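Local coordinates for chromosome replication initiation inhibitor protein (Agrobacterium tumefaciens, PDB 3FD3) that probably acts as a LysR-family DNA-binding transcription factor, of which this chain is the C-terminal substrate-binding domain, at residues 65-77 against 195-207. Numbering follows the deposited sequence.
Sequences CRVTPLGVLRYHA and NMVGTARVVLMPV
Val72 and Met205 pair as an antiparallel hydrogen-bonded bridge, the single beta bridge between the C-terminal tail and strand 66-77. Val72 N donates to Met205 O at 2.8 Å, and Met205 N returns a bond to Val72 O at 3.0 Å, meeting a lone pair in the carbonyl plane. Beside this bridge Gly71, which has no side chain, brings its CA to 3.2 Å from Met205 O, and Val207 CG1 lies against Gly71 and Pro69.

Apolar groups fill the angle between strand and helix 195-203, whose axes diverge by only 27°. The Leu70 side chain lies over Ala200, CB to CB at 3.8 Å, with its CD2 reaching across to Val197. Leu204, the first residue to leave the helix, turns its CB toward Val72 O and spreads its methyls, CD1 to the Gly71 carbonyl and CD2 to Leu73 CD1.

The selenomethionine side chain of Met205 is modelled in two conformers. In one, SE sits over the centre of one face of the Arg74 guanidinium, a placement that is uncertain because it holds for that conformer alone. Asp174 of strand 165-181 forms a salt bridge with that arginine through NE.

Two waters add polar links. One donates to Pro69 O; the other donates to Leu70 O and Val197 O, at 2.8 Å to each.

Strand 66-79 is one of two long strands linking the two lobes of this periplasmic-binding-protein-like fold. The paired backbone bonds and apolar packing therefore fasten the last helix and the chain terminus to the lobe connection, while one water ties the Leu70 carbonyl of the strand to the Val197 carbonyl of the helix.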
loop_
_atom_site.group_PDB
_atom_site.type_symbol
_atom_site.label_atom_id
_atom_site.label_comp_id
_atom_site.label_asym_id
_atom_site.label_seq_id
_atom_site.Cartn_x
_atom_site.Cartn_y
_atom_site.Cartn_z
ATOM N N CYS A 65 -5.080 -12.540 25.538
ATOM C CA CYS A 65 -5.508 -11.281 24.938
ATOM C C CYS A 65 -6.951 -10.924 25.221
ATOM O O CYS A 65 -7.801 -11.798 25.332
ATOM C CB CYS A 65 -5.352 -11.301 23.420
ATOM S SG CYS A 65 -3.598 -11.303 22.929
ATOM N N ARG A 66 -7.209 -9.618 25.298
ATOM C CA ARG A 66 -8.575 -9.116 25.317
ATOM C C ARG A 66 -9.007 -8.933 23.880
ATOM O O ARG A 66 -8.230 -8.409 23.076
ATOM C CB ARG A 66 -8.664 -7.830 26.095
ATOM C CG ARG A 66 -8.325 -8.091 27.560
ATOM C CD ARG A 66 -8.601 -6.890 28.424
ATOM N NE ARG A 66 -8.117 -7.127 29.766
ATOM C CZ ARG A 66 -8.177 -6.239 30.765
ATOM N NH1 ARG A 66 -8.661 -5.022 30.580
ATOM N NH2 ARG A 66 -7.710 -6.560 31.943
ATOM N N VAL A 67 -10.227 -9.356 23.559
ATOM C CA VAL A 67 -10.679 -9.373 22.158
ATOM C C VAL A 67 -11.983 -8.602 22.060
ATOM O O VAL A 67 -12.929 -8.858 22.824
ATOM C CB VAL A 67 -10.889 -10.798 21.634
ATOM C CG1 VAL A 67 -11.318 -10.739 20.148
ATOM C CG2 VAL A 67 -9.603 -11.617 21.805
ATOM N N THR A 68 -12.031 -7.645 21.145
ATOM C CA THR A 68 -13.240 -6.867 20.904
ATOM C C THR A 68 -13.638 -6.931 19.418
ATOM O O THR A 68 -12.858 -6.569 18.552
ATOM C CB THR A 68 -13.057 -5.370 21.298
ATOM O OG1 THR A 68 -12.596 -5.290 22.650
ATOM C CG2 THR A 68 -14.371 -4.629 21.193
ATOM N N PRO A 69 -14.859 -7.379 19.121
ATOM C CA PRO A 69 -15.277 -7.326 17.712
ATOM C C PRO A 69 -15.458 -5.879 17.258
ATOM O O PRO A 69 -15.991 -5.060 18.008
ATOM C CB PRO A 69 -16.619 -8.066 17.694
ATOM C CG PRO A 69 -16.775 -8.682 19.027
ATOM C CD PRO A 69 -15.859 -8.016 19.991
ATOM N N LEU A 70 -15.011 -5.592 16.044
ATOM C CA LEU A 70 -15.004 -4.239 15.511
ATOM C C LEU A 70 -16.124 -3.972 14.534
ATOM O O LEU A 70 -16.507 -2.802 14.329
ATOM C CB LEU A 70 -13.664 -3.988 14.825
ATOM C CG LEU A 70 -12.417 -3.952 15.726
ATOM C CD1 LEU A 70 -11.150 -4.041 14.858
ATOM C CD2 LEU A 70 -12.448 -2.657 16.532
ATOM N N GLY A 71 -16.631 -5.027 13.902
ATOM C CA GLY A 71 -17.584 -4.878 12.792
ATOM C C GLY A 71 -17.056 -5.610 11.569
ATOM O O GLY A 71 -16.019 -6.258 11.635
ATOM N N VAL A 72 -17.769 -5.479 10.461
ATOM C CA VAL A 72 -17.515 -6.253 9.252
ATOM C C VAL A 72 -16.942 -5.337 8.169
ATOM O O VAL A 72 -17.474 -4.250 7.921
ATOM C CB VAL A 72 -18.806 -6.916 8.756
ATOM C CG1 VAL A 72 -18.743 -7.238 7.256
ATOM C CG2 VAL A 72 -19.118 -8.146 9.609
ATOM N N LEU A 73 -15.860 -5.810 7.544
ATOM C CA LEU A 73 -15.261 -5.183 6.358
ATOM C C LEU A 73 -15.892 -5.869 5.139
ATOM O O LEU A 73 -15.756 -7.092 4.948
ATOM C CB LEU A 73 -13.749 -5.339 6.366
ATOM C CG LEU A 73 -13.007 -4.598 5.237
ATOM C CD1 LEU A 73 -13.373 -3.122 5.238
ATOM C CD2 LEU A 73 -11.522 -4.805 5.347
ATOM N N ARG A 74 -16.670 -5.103 4.385
ATOM C CA ARG A 74 -17.397 -5.648 3.229
ATOM C C ARG A 74 -16.606 -5.388 1.982
ATOM O O ARG A 74 -16.096 -4.275 1.778
ATOM C CB ARG A 74 -18.782 -5.024 3.097
ATOM C CG ARG A 74 -19.469 -5.344 1.790
ATOM C CD ARG A 74 -20.961 -5.123 1.863
ATOM N NE ARG A 74 -21.616 -6.121 2.691
ATOM C CZ ARG A 74 -22.928 -6.213 2.880
ATOM N NH1 ARG A 74 -23.761 -5.356 2.302
ATOM N NH2 ARG A 74 -23.418 -7.172 3.648
ATOM N N TYR A 75 -16.500 -6.430 1.152
ATOM C CA TYR A 75 -15.796 -6.366 -0.111
ATOM C C TYR A 75 -16.751 -6.608 -1.262
ATOM O O TYR A 75 -17.736 -7.335 -1.114
ATOM C CB TYR A 75 -14.745 -7.458 -0.172
ATOM C CG TYR A 75 -13.559 -7.361 0.773
ATOM C CD1 TYR A 75 -13.691 -7.695 2.113
ATOM C CD2 TYR A 75 -12.305 -7.040 0.313
ATOM C CE1 TYR A 75 -12.620 -7.661 2.970
ATOM C CE2 TYR A 75 -11.231 -6.991 1.165
ATOM C CZ TYR A 75 -11.389 -7.314 2.507
ATOM O OH TYR A 75 -10.301 -7.307 3.359
ATOM N N HIS A 76 -16.449 -6.004 -2.409
ATOM C CA HIS A 76 -17.208 -6.261 -3.634
ATOM C C HIS A 76 -16.247 -6.733 -4.730
ATOM O O HIS A 76 -15.134 -6.204 -4.862
ATOM C CB HIS A 76 -17.948 -5.006 -4.103
ATOM C CG HIS A 76 -19.021 -4.547 -3.162
ATOM N ND1 HIS A 76 -20.296 -5.066 -3.162
ATOM C CD2 HIS A 76 -18.990 -3.628 -2.169
ATOM C CE1 HIS A 76 -21.007 -4.483 -2.215
ATOM N NE2 HIS A 76 -20.245 -3.596 -1.604
ATOM N N ALA A 77 -16.685 -7.728 -5.494
ATOM C CA ALA A 77 -15.927 -8.238 -6.633
ATOM C C ALA A 77 -16.181 -7.280 -7.798
ATOM O O ALA A 77 -17.308 -7.159 -8.267
ATOM C CB ALA A 77 -16.375 -9.662 -6.985
ATOM N N ASN A 195 -10.465 4.594 20.572
ATOM C CA ASN A 195 -10.388 5.138 19.194
ATOM C C ASN A 195 -10.539 4.078 18.108
ATOM O O ASN A 195 -11.193 4.312 17.100
ATOM C CB ASN A 195 -9.102 5.960 19.042
ATOM C CG ASN A 195 -9.206 7.309 19.728
ATOM O OD1 ASN A 195 -10.127 8.052 19.457
ATOM N ND2 ASN A 195 -8.307 7.601 20.640
HETATM N N MSE A 196 -9.957 2.886 18.296
HETATM C CA MSE A 196 -10.129 1.811 17.316
HETATM C C MSE A 196 -11.593 1.403 17.264
HETATM O O MSE A 196 -12.235 1.428 16.204
HETATM C CB MSE A 196 -9.267 0.578 17.623
HETATM C CG MSE A 196 -7.795 0.840 17.865
HETATM SE SE MSE A 196 -6.921 1.939 16.482
HETATM C CE MSE A 196 -7.037 0.618 15.108
ATOM N N VAL A 197 -12.140 1.039 18.423
ATOM C CA VAL A 197 -13.528 0.611 18.459
ATOM C C VAL A 197 -14.506 1.670 17.971
ATOM O O VAL A 197 -15.405 1.367 17.176
ATOM C CB VAL A 197 -13.908 0.076 19.907
ATOM C CG1 VAL A 197 -15.365 -0.369 19.956
ATOM C CG2 VAL A 197 -12.973 -1.071 20.288
ATOM N N GLY A 198 -14.340 2.922 18.403
ATOM C CA GLY A 198 -15.216 4.003 17.985
ATOM C C GLY A 198 -15.165 4.322 16.495
ATOM O O GLY A 198 -16.185 4.586 15.859
ATOM N N THR A 199 -13.966 4.302 15.937
ATOM C CA THR A 199 -13.787 4.558 14.509
ATOM C C THR A 199 -14.389 3.421 13.688
ATOM O O THR A 199 -15.082 3.666 12.692
ATOM C CB THR A 199 -12.281 4.743 14.167
ATOM O OG1 THR A 199 -11.724 5.805 14.952
ATOM C CG2 THR A 199 -12.073 5.045 12.670
ATOM N N ALA A 200 -14.121 2.176 14.080
ATOM C CA ALA A 200 -14.659 1.030 13.355
ATOM C C ALA A 200 -16.199 1.024 13.384
ATOM O O ALA A 200 -16.838 0.630 12.411
ATOM C CB ALA A 200 -14.081 -0.280 13.911
ATOM N N ARG A 201 -16.781 1.465 14.502
ATOM C CA ARG A 201 -18.234 1.564 14.626
ATOM C C ARG A 201 -18.855 2.436 13.534
ATOM O O ARG A 201 -19.943 2.136 13.039
ATOM C CB ARG A 201 -18.644 2.091 16.017
ATOM C CG ARG A 201 -20.148 1.938 16.320
ATOM C CD ARG A 201 -20.564 0.470 16.411
ATOM N NE ARG A 201 -19.651 -0.290 17.266
ATOM C CZ ARG A 201 -19.666 -0.273 18.601
ATOM N NH1 ARG A 201 -20.566 0.442 19.262
ATOM N NH2 ARG A 201 -18.776 -0.985 19.280
ATOM N N VAL A 202 -18.160 3.503 13.157
ATOM C CA VAL A 202 -18.654 4.416 12.146
ATOM C C VAL A 202 -18.433 3.877 10.734
ATOM O O VAL A 202 -19.278 4.052 9.864
ATOM C CB VAL A 202 -17.962 5.788 12.281
ATOM C CG1 VAL A 202 -18.349 6.693 11.127
ATOM C CG2 VAL A 202 -18.346 6.422 13.618
ATOM N N VAL A 203 -17.303 3.210 10.522
ATOM C CA VAL A 203 -16.858 2.814 9.181
ATOM C C VAL A 203 -17.244 1.413 8.743
ATOM O O VAL A 203 -17.516 1.183 7.558
ATOM C CB VAL A 203 -15.313 2.960 9.101
ATOM C CG1 VAL A 203 -14.781 2.435 7.772
ATOM C CG2 VAL A 203 -14.952 4.434 9.276
ATOM N N LEU A 204 -17.209 0.453 9.666
ATOM C CA LEU A 204 -17.496 -0.934 9.327
ATOM C C LEU A 204 -18.977 -1.187 9.505
ATOM O O LEU A 204 -19.682 -0.369 10.112
ATOM C CB LEU A 204 -16.677 -1.866 10.216
ATOM C CG LEU A 204 -15.160 -1.691 10.139
ATOM C CD1 LEU A 204 -14.484 -2.767 11.013
ATOM C CD2 LEU A 204 -14.639 -1.769 8.669
HETATM N N MSE A 205 -19.458 -2.313 8.999
HETATM C CA MSE A 205 -20.847 -2.678 9.205
HETATM C C MSE A 205 -20.965 -3.270 10.597
HETATM O O MSE A 205 -20.045 -3.945 11.056
HETATM C CB MSE A 205 -21.304 -3.717 8.194
HETATM C CG MSE A 205 -21.123 -3.317 6.782
HETATM SE SE MSE A 205 -22.090 -4.545 5.619
HETATM C CE MSE A 205 -21.966 -6.202 6.623
ATOM N N PRO A 206 -22.106 -3.034 11.270
ATOM C CA PRO A 206 -22.276 -3.517 12.636
ATOM C C PRO A 206 -22.270 -5.041 12.742
ATOM O O PRO A 206 -22.662 -5.735 11.800
ATOM C CB PRO A 206 -23.656 -2.964 13.065
ATOM C CG PRO A 206 -24.328 -2.517 11.865
ATOM C CD PRO A 206 -23.276 -2.272 10.792
ATOM N N VAL A 207 -21.833 -5.536 13.897
ATOM C CA VAL A 207 -21.745 -6.978 14.161
ATOM C C VAL A 207 -23.126 -7.539 14.410
ATOM O O VAL A 207 -23.684 -8.197 13.529
ATOM C CB VAL A 207 -20.879 -7.289 15.408
ATOM C CG1 VAL A 207 -19.475 -6.796 15.210
ATOM C CG2 VAL A 207 -21.503 -6.673 16.670
HETATM O O HOH W 1 -17.632 -3.025 18.557
HETATM O O HOH W 2 -16.545 -1.146 16.634
#